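Long-range contact in major capsid protein (Faustovirus, PDB 5J7O), which probably builds the icosahedral outer shell of this large double-stranded DNA virus as trimers of a double jelly-roll subunit: residues 522-536 with 587-600. Numbering follows the deposited sequence.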
loop_
_atom_site.group_PDB
_atom_site.type_symbol
_atom_site.label_atom_id
_atom_site.label_comp_id
_atom_site.label_asym_id
_atom_site.label_seq_id
_atom_site.Cartn_x
_atom_site.Cartn_y
_atom_site.Cartn_z
ATOM N N GLU B 522 17.550 10.974 -11.516
ATOM C CA GLU B 522 16.751 11.484 -12.624
ATOM C C GLU B 522 17.637 11.867 -13.802
ATOM O O GLU B 522 18.716 12.442 -13.632
ATOM C CB GLU B 522 15.924 12.690 -12.173
ATOM C CG GLU B 522 14.837 12.361 -11.160
ATOM C CD GLU B 522 14.080 13.591 -10.688
ATOM O OE1 GLU B 522 13.942 14.551 -11.477
ATOM O OE2 GLU B 522 13.625 13.599 -9.524
ATOM N N THR B 523 17.174 11.534 -15.007
ATOM C CA THR B 523 17.888 11.865 -16.233
ATOM C C THR B 523 17.349 13.112 -16.921
ATOM O O THR B 523 18.026 13.651 -17.803
ATOM C CB THR B 523 17.839 10.687 -17.216
ATOM O OG1 THR B 523 16.477 10.306 -17.448
ATOM C CG2 THR B 523 18.611 9.496 -16.663
ATOM N N LEU B 524 16.164 13.581 -16.544
ATOM C CA LEU B 524 15.576 14.790 -17.102
ATOM C C LEU B 524 15.482 15.851 -16.015
ATOM O O LEU B 524 14.929 15.596 -14.941
ATOM C CB LEU B 524 14.188 14.511 -17.685
ATOM C CG LEU B 524 14.105 13.609 -18.918
ATOM C CD1 LEU B 524 12.661 13.222 -19.197
ATOM C CD2 LEU B 524 14.711 14.301 -20.126
ATOM N N ASP B 525 16.028 17.034 -16.294
ATOM C CA ASP B 525 15.896 18.162 -15.380
ATOM C C ASP B 525 14.690 19.026 -15.730
ATOM O O ASP B 525 13.829 19.270 -14.880
ATOM C CB ASP B 525 17.173 19.011 -15.393
ATOM C CG ASP B 525 18.346 18.314 -14.731
ATOM O OD1 ASP B 525 18.113 17.446 -13.863
ATOM O OD2 ASP B 525 19.501 18.639 -15.076
ATOM N N THR B 526 14.620 19.498 -16.972
ATOM C CA THR B 526 13.525 20.334 -17.439
ATOM C C THR B 526 13.030 19.814 -18.781
ATOM O O THR B 526 13.760 19.147 -19.518
ATOM C CB THR B 526 13.946 21.805 -17.586
ATOM O OG1 THR B 526 14.816 21.943 -18.715
ATOM C CG2 THR B 526 14.668 22.297 -16.336
ATOM N N VAL B 527 11.774 20.128 -19.093
ATOM C CA VAL B 527 11.171 19.773 -20.374
ATOM C C VAL B 527 10.386 20.973 -20.894
ATOM O O VAL B 527 9.727 21.678 -20.128
ATOM C CB VAL B 527 10.267 18.525 -20.261
ATOM C CG1 VAL B 527 9.502 18.286 -21.557
ATOM C CG2 VAL B 527 11.097 17.301 -19.918
ATOM N N ARG B 528 10.476 21.201 -22.204
ATOM C CA ARG B 528 9.752 22.264 -22.887
ATOM C C ARG B 528 9.110 21.688 -24.141
ATOM O O ARG B 528 9.701 20.840 -24.814
ATOM C CB ARG B 528 10.692 23.427 -23.243
ATOM C CG ARG B 528 10.047 24.580 -23.997
ATOM C CD ARG B 528 10.926 25.819 -23.915
ATOM N NE ARG B 528 11.440 26.237 -25.216
ATOM C CZ ARG B 528 11.010 27.306 -25.880
ATOM N NH1 ARG B 528 10.051 28.064 -25.370
ATOM N NH2 ARG B 528 11.536 27.613 -27.058
ATOM N N VAL B 529 7.895 22.138 -24.443
ATOM C CA VAL B 529 7.134 21.646 -25.588
ATOM C C VAL B 529 6.874 22.816 -26.526
ATOM O O VAL B 529 6.178 23.771 -26.161
ATOM C CB VAL B 529 5.817 20.982 -25.156
ATOM C CG1 VAL B 529 5.041 20.521 -26.372
ATOM C CG2 VAL B 529 6.098 19.813 -24.222
ATOM N N LYS B 530 7.426 22.733 -27.736
ATOM C CA LYS B 530 7.338 23.799 -28.726
ATOM C C LYS B 530 6.865 23.204 -30.043
ATOM O O LYS B 530 7.498 22.285 -30.572
ATOM C CB LYS B 530 8.693 24.491 -28.901
ATOM C CG LYS B 530 8.723 25.574 -29.961
ATOM C CD LYS B 530 10.127 26.131 -30.115
ATOM C CE LYS B 530 10.170 27.255 -31.132
ATOM N NZ LYS B 530 11.539 27.828 -31.259
ATOM N N ALA B 531 5.759 23.726 -30.571
ATOM C CA ALA B 531 5.154 23.192 -31.784
ATOM C C ALA B 531 4.732 24.335 -32.693
ATOM O O ALA B 531 4.000 25.231 -32.263
ATOM C CB ALA B 531 3.947 22.307 -31.455
ATOM N N HIS B 532 5.186 24.289 -33.949
ATOM C CA HIS B 532 4.881 25.322 -34.942
ATOM C C HIS B 532 5.317 26.698 -34.444
ATOM O O HIS B 532 4.616 27.697 -34.625
ATOM C CB HIS B 532 3.395 25.314 -35.308
ATOM C CG HIS B 532 3.096 25.856 -36.671
ATOM N ND1 HIS B 532 3.565 25.268 -37.826
ATOM C CD2 HIS B 532 2.362 26.924 -37.065
ATOM C CE1 HIS B 532 3.139 25.954 -38.872
ATOM N NE2 HIS B 532 2.408 26.964 -38.437
ATOM N N GLY B 533 6.485 26.747 -33.804
ATOM C CA GLY B 533 6.977 27.986 -33.226
ATOM C C GLY B 533 6.096 28.545 -32.136
ATOM O O GLY B 533 6.044 29.765 -31.950
ATOM N N ILE B 534 5.395 27.682 -31.407
ATOM C CA ILE B 534 4.453 28.096 -30.379
ATOM C C ILE B 534 4.734 27.300 -29.114
ATOM O O ILE B 534 4.952 26.085 -29.167
ATOM C CB ILE B 534 2.994 27.909 -30.846
ATOM C CG1 ILE B 534 2.671 28.925 -31.943
ATOM C CG2 ILE B 534 2.025 28.032 -29.678
ATOM C CD1 ILE B 534 1.413 28.626 -32.710
ATOM N N GLU B 535 4.742 27.992 -27.980
ATOM C CA GLU B 535 5.032 27.377 -26.691
ATOM C C GLU B 535 3.744 26.795 -26.123
ATOM O O GLU B 535 2.835 27.535 -25.738
ATOM C CB GLU B 535 5.642 28.402 -25.740
ATOM C CG GLU B 535 6.513 27.804 -24.651
ATOM C CD GLU B 535 7.202 28.866 -23.819
ATOM O OE1 GLU B 535 6.498 29.620 -23.114
ATOM O OE2 GLU B 535 8.445 28.956 -23.882
ATOM N N LEU B 536 3.659 25.466 -26.090
ATOM C CA LEU B 536 2.570 24.793 -25.398
ATOM C C LEU B 536 2.940 24.462 -23.961
ATOM O O LEU B 536 2.058 24.383 -23.098
ATOM C CB LEU B 536 2.180 23.520 -26.151
ATOM C CG LEU B 536 1.908 23.752 -27.639
ATOM C CD1 LEU B 536 1.602 22.447 -28.350
ATOM C CD2 LEU B 536 0.771 24.747 -27.823
ATOM N N SER B 587 -1.414 20.820 -37.725
ATOM C CA SER B 587 -0.463 21.798 -38.243
ATOM C C SER B 587 0.739 21.927 -37.320
ATOM O O SER B 587 1.890 21.913 -37.772
ATOM C CB SER B 587 -1.154 23.149 -38.426
ATOM O OG SER B 587 -1.647 23.641 -37.192
ATOM N N ARG B 588 0.489 22.029 -36.012
ATOM C CA ARG B 588 1.580 22.121 -35.052
ATOM C C ARG B 588 2.234 20.767 -34.817
ATOM O O ARG B 588 3.440 20.697 -34.551
ATOM C CB ARG B 588 1.070 22.697 -33.733
ATOM C CG ARG B 588 0.466 24.082 -33.854
ATOM C CD ARG B 588 -0.143 24.539 -32.543
ATOM N NE ARG B 588 -0.508 25.951 -32.584
ATOM C CZ ARG B 588 -1.338 26.534 -31.725
ATOM N NH1 ARG B 588 -1.902 25.821 -30.759
ATOM N NH2 ARG B 588 -1.613 27.826 -31.838
ATOM N N ALA B 589 1.460 19.684 -34.911
ATOM C CA ALA B 589 2.013 18.353 -34.684
ATOM C C ALA B 589 3.048 17.975 -35.733
ATOM O O ALA B 589 3.914 17.135 -35.462
ATOM C CB ALA B 589 0.892 17.312 -34.657
ATOM N N ARG B 590 2.976 18.566 -36.929
ATOM C CA ARG B 590 3.924 18.248 -37.991
ATOM C C ARG B 590 5.283 18.912 -37.797
ATOM O O ARG B 590 6.258 18.496 -38.434
ATOM C CB ARG B 590 3.336 18.635 -39.351
ATOM C CG ARG B 590 2.492 17.531 -39.979
ATOM C CD ARG B 590 1.640 18.026 -41.140
ATOM N NE ARG B 590 2.349 18.969 -42.001
ATOM C CZ ARG B 590 1.996 20.240 -42.158
ATOM N NH1 ARG B 590 0.935 20.716 -41.520
ATOM N NH2 ARG B 590 2.694 21.033 -42.960
ATOM N N GLU B 591 5.374 19.930 -36.935
ATOM C CA GLU B 591 6.647 20.548 -36.562
ATOM C C GLU B 591 6.683 20.653 -35.034
ATOM O O GLU B 591 6.529 21.732 -34.457
ATOM C CB GLU B 591 6.829 21.911 -37.228
ATOM C CG GLU B 591 8.256 22.432 -37.155
ATOM C CD GLU B 591 8.356 23.920 -37.424
ATOM O OE1 GLU B 591 9.491 24.437 -37.490
ATOM O OE2 GLU B 591 7.301 24.574 -37.561
ATOM N N PHE B 592 6.904 19.515 -34.383
ATOM C CA PHE B 592 6.724 19.359 -32.946
ATOM C C PHE B 592 8.066 19.057 -32.296
ATOM O O PHE B 592 8.800 18.179 -32.763
ATOM C CB PHE B 592 5.723 18.234 -32.665
ATOM C CG PHE B 592 5.195 18.214 -31.263
ATOM C CD1 PHE B 592 5.898 17.581 -30.252
ATOM C CD2 PHE B 592 3.980 18.802 -30.963
ATOM C CE1 PHE B 592 5.405 17.553 -28.962
ATOM C CE2 PHE B 592 3.480 18.777 -29.677
ATOM C CZ PHE B 592 4.192 18.148 -28.676
ATOM N N TYR B 593 8.380 19.767 -31.212
ATOM C CA TYR B 593 9.669 19.631 -30.546
ATOM C C TYR B 593 9.480 19.422 -29.052
ATOM O O TYR B 593 8.703 20.138 -28.411
ATOM C CB TYR B 593 10.551 20.860 -30.787
ATOM C CG TYR B 593 11.113 20.936 -32.185
ATOM C CD1 TYR B 593 10.377 21.501 -33.217
ATOM C CD2 TYR B 593 12.379 20.443 -32.474
ATOM C CE1 TYR B 593 10.886 21.572 -34.499
ATOM C CE2 TYR B 593 12.895 20.509 -33.751
ATOM C CZ TYR B 593 12.145 21.075 -34.761
ATOM O OH TYR B 593 12.656 21.144 -36.036
ATOM N N ILE B 594 10.195 18.441 -28.507
ATOM C CA ILE B 594 10.322 18.241 -27.069
ATOM C C ILE B 594 11.763 18.558 -26.698
ATOM O O ILE B 594 12.696 17.908 -27.188
ATOM C CB ILE B 594 9.948 16.810 -26.652
ATOM C CG1 ILE B 594 8.474 16.531 -26.951
ATOM C CG2 ILE B 594 10.249 16.589 -25.177
ATOM C CD1 ILE B 594 8.042 15.119 -26.614
ATOM N N GLU B 595 11.949 19.559 -25.845
ATOM C CA GLU B 595 13.271 20.026 -25.451
ATOM C C GLU B 595 13.540 19.621 -24.009
ATOM O O GLU B 595 12.673 19.780 -23.144
ATOM C CB GLU B 595 13.381 21.542 -25.609
ATOM C CG GLU B 595 12.965 22.039 -26.980
ATOM C CD GLU B 595 13.045 23.545 -27.103
ATOM O OE1 GLU B 595 12.581 24.084 -28.130
ATOM O OE2 GLU B 595 13.571 24.191 -26.172
ATOM N N TYR B 596 14.739 19.103 -23.756
ATOM C CA TYR B 596 15.113 18.623 -22.436
ATOM C C TYR B 596 16.472 19.186 -22.045
ATOM O O TYR B 596 17.282 19.567 -22.893
ATOM C CB TYR B 596 15.166 17.088 -22.387
ATOM C CG TYR B 596 16.373 16.502 -23.093
ATOM C CD1 TYR B 596 17.561 16.265 -22.407
ATOM C CD2 TYR B 596 16.326 16.190 -24.444
ATOM C CE1 TYR B 596 18.664 15.742 -23.047
ATOM C CE2 TYR B 596 17.425 15.660 -25.092
ATOM C CZ TYR B 596 18.590 15.438 -24.389
ATOM O OH TYR B 596 19.688 14.912 -25.029
ATOM N N THR B 597 16.711 19.218 -20.738
ATOM C CA THR B 597 18.039 19.421 -20.178
ATOM C C THR B 597 18.302 18.304 -19.181
ATOM O O THR B 597 17.393 17.876 -18.462
ATOM C CB THR B 597 18.179 20.789 -19.498
ATOM O OG1 THR B 597 17.039 21.035 -18.666
ATOM C CG2 THR B 597 18.296 21.891 -20.538
ATOM N N SER B 598 19.542 17.825 -19.147
ATOM C CA SER B 598 19.893 16.648 -18.369
ATOM C C SER B 598 21.151 16.904 -17.555
ATOM O O SER B 598 22.094 17.542 -18.033
ATOM C CB SER B 598 20.108 15.431 -19.278
ATOM O OG SER B 598 20.426 14.277 -18.520
ATOM N N SER B 599 21.153 16.405 -16.323
ATOM C CA SER B 599 22.349 16.379 -15.494
ATOM C C SER B 599 23.089 15.052 -15.589
ATOM O O SER B 599 24.176 14.921 -15.016
ATOM C CB SER B 599 21.989 16.662 -14.031
ATOM O OG SER B 599 21.470 17.973 -13.875
ATOM N N PHE B 600 22.536 14.075 -16.306
ATOM C CA PHE B 600 23.102 12.737 -16.395
ATOM C C PHE B 600 23.622 12.399 -17.784
ATOM O O PHE B 600 24.728 11.868 -17.916
ATOM C CB PHE B 600 22.050 11.700 -15.971
ATOM C CG PHE B 600 22.556 10.287 -15.974
ATOM C CD1 PHE B 600 23.324 9.814 -14.923
ATOM C CD2 PHE B 600 22.262 9.429 -17.022
ATOM C CE1 PHE B 600 23.794 8.515 -14.918
ATOM C CE2 PHE B 600 22.729 8.127 -17.023
ATOM C CZ PHE B 600 23.498 7.671 -15.970
HETATM O O HOH W 1 18.895 15.334 -15.079
HETATM O O HOH W 2 14.164 26.109 -28.281
#
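Ile534 lays CG2 over one face of the Arg588 guanidinium, 4.1 Å above its plane, while its CD1 comes closest, beside NE and 3.2 Å from Arg588 NH2; Leu536 CD2 approaches the same group obliquely. NH2 of Arg588 reaches on to the backbone oxygen of Lys7 of the second subunit, whereas its NE is buried with no polar partner in the model. The Arg528 guanidinium is met at its edge. Glu595 OE2 accepts from Arg528 NE (3.1 Å) in a salt bridge, almost in the guanidinium plane, but NE stands well above the carboxylate plane, and the two flat groups are turned 69° apart. A water joins Arg528 NH2 to Glu595 OE1 on the face that carries Thr526, Arg528, Lys530, Tyr593, Glu595 and Thr597. Lys530 O lies at the edge of the Tyr593 ring, near its plane. The Phe592 ring takes Val529 CG1 at CZ (3.4 Å) and Ala531 CB at CD2 (3.5 Å), both obliquely. Strands 526-531 and 592-597 are the antiparallel middle pair of a four-stranded sheet, flanked by strands 432-436 and 534-541, in one jelly roll of this double jelly-roll capsid protein. Arg528 and Glu595 form a hydrogen-bonded pair, N to O 2.8 Å both ways; Lys530 and Tyr593 form the next. Val527, Val529, Ala531, Phe592, Ile594 and Tyr596 share the buried face, where strands 444-453 and 567-570 of the facing sheet pack on it. At the far end Asp525 and Thr526 both face Thr597 in a classic beta bulge, with Asp525 N 2.7 Å from Thr597 O. Beyond it Ser598 OG donates to Thr523 O (2.6 Å) and accepts from Phe600 N in an ST turn.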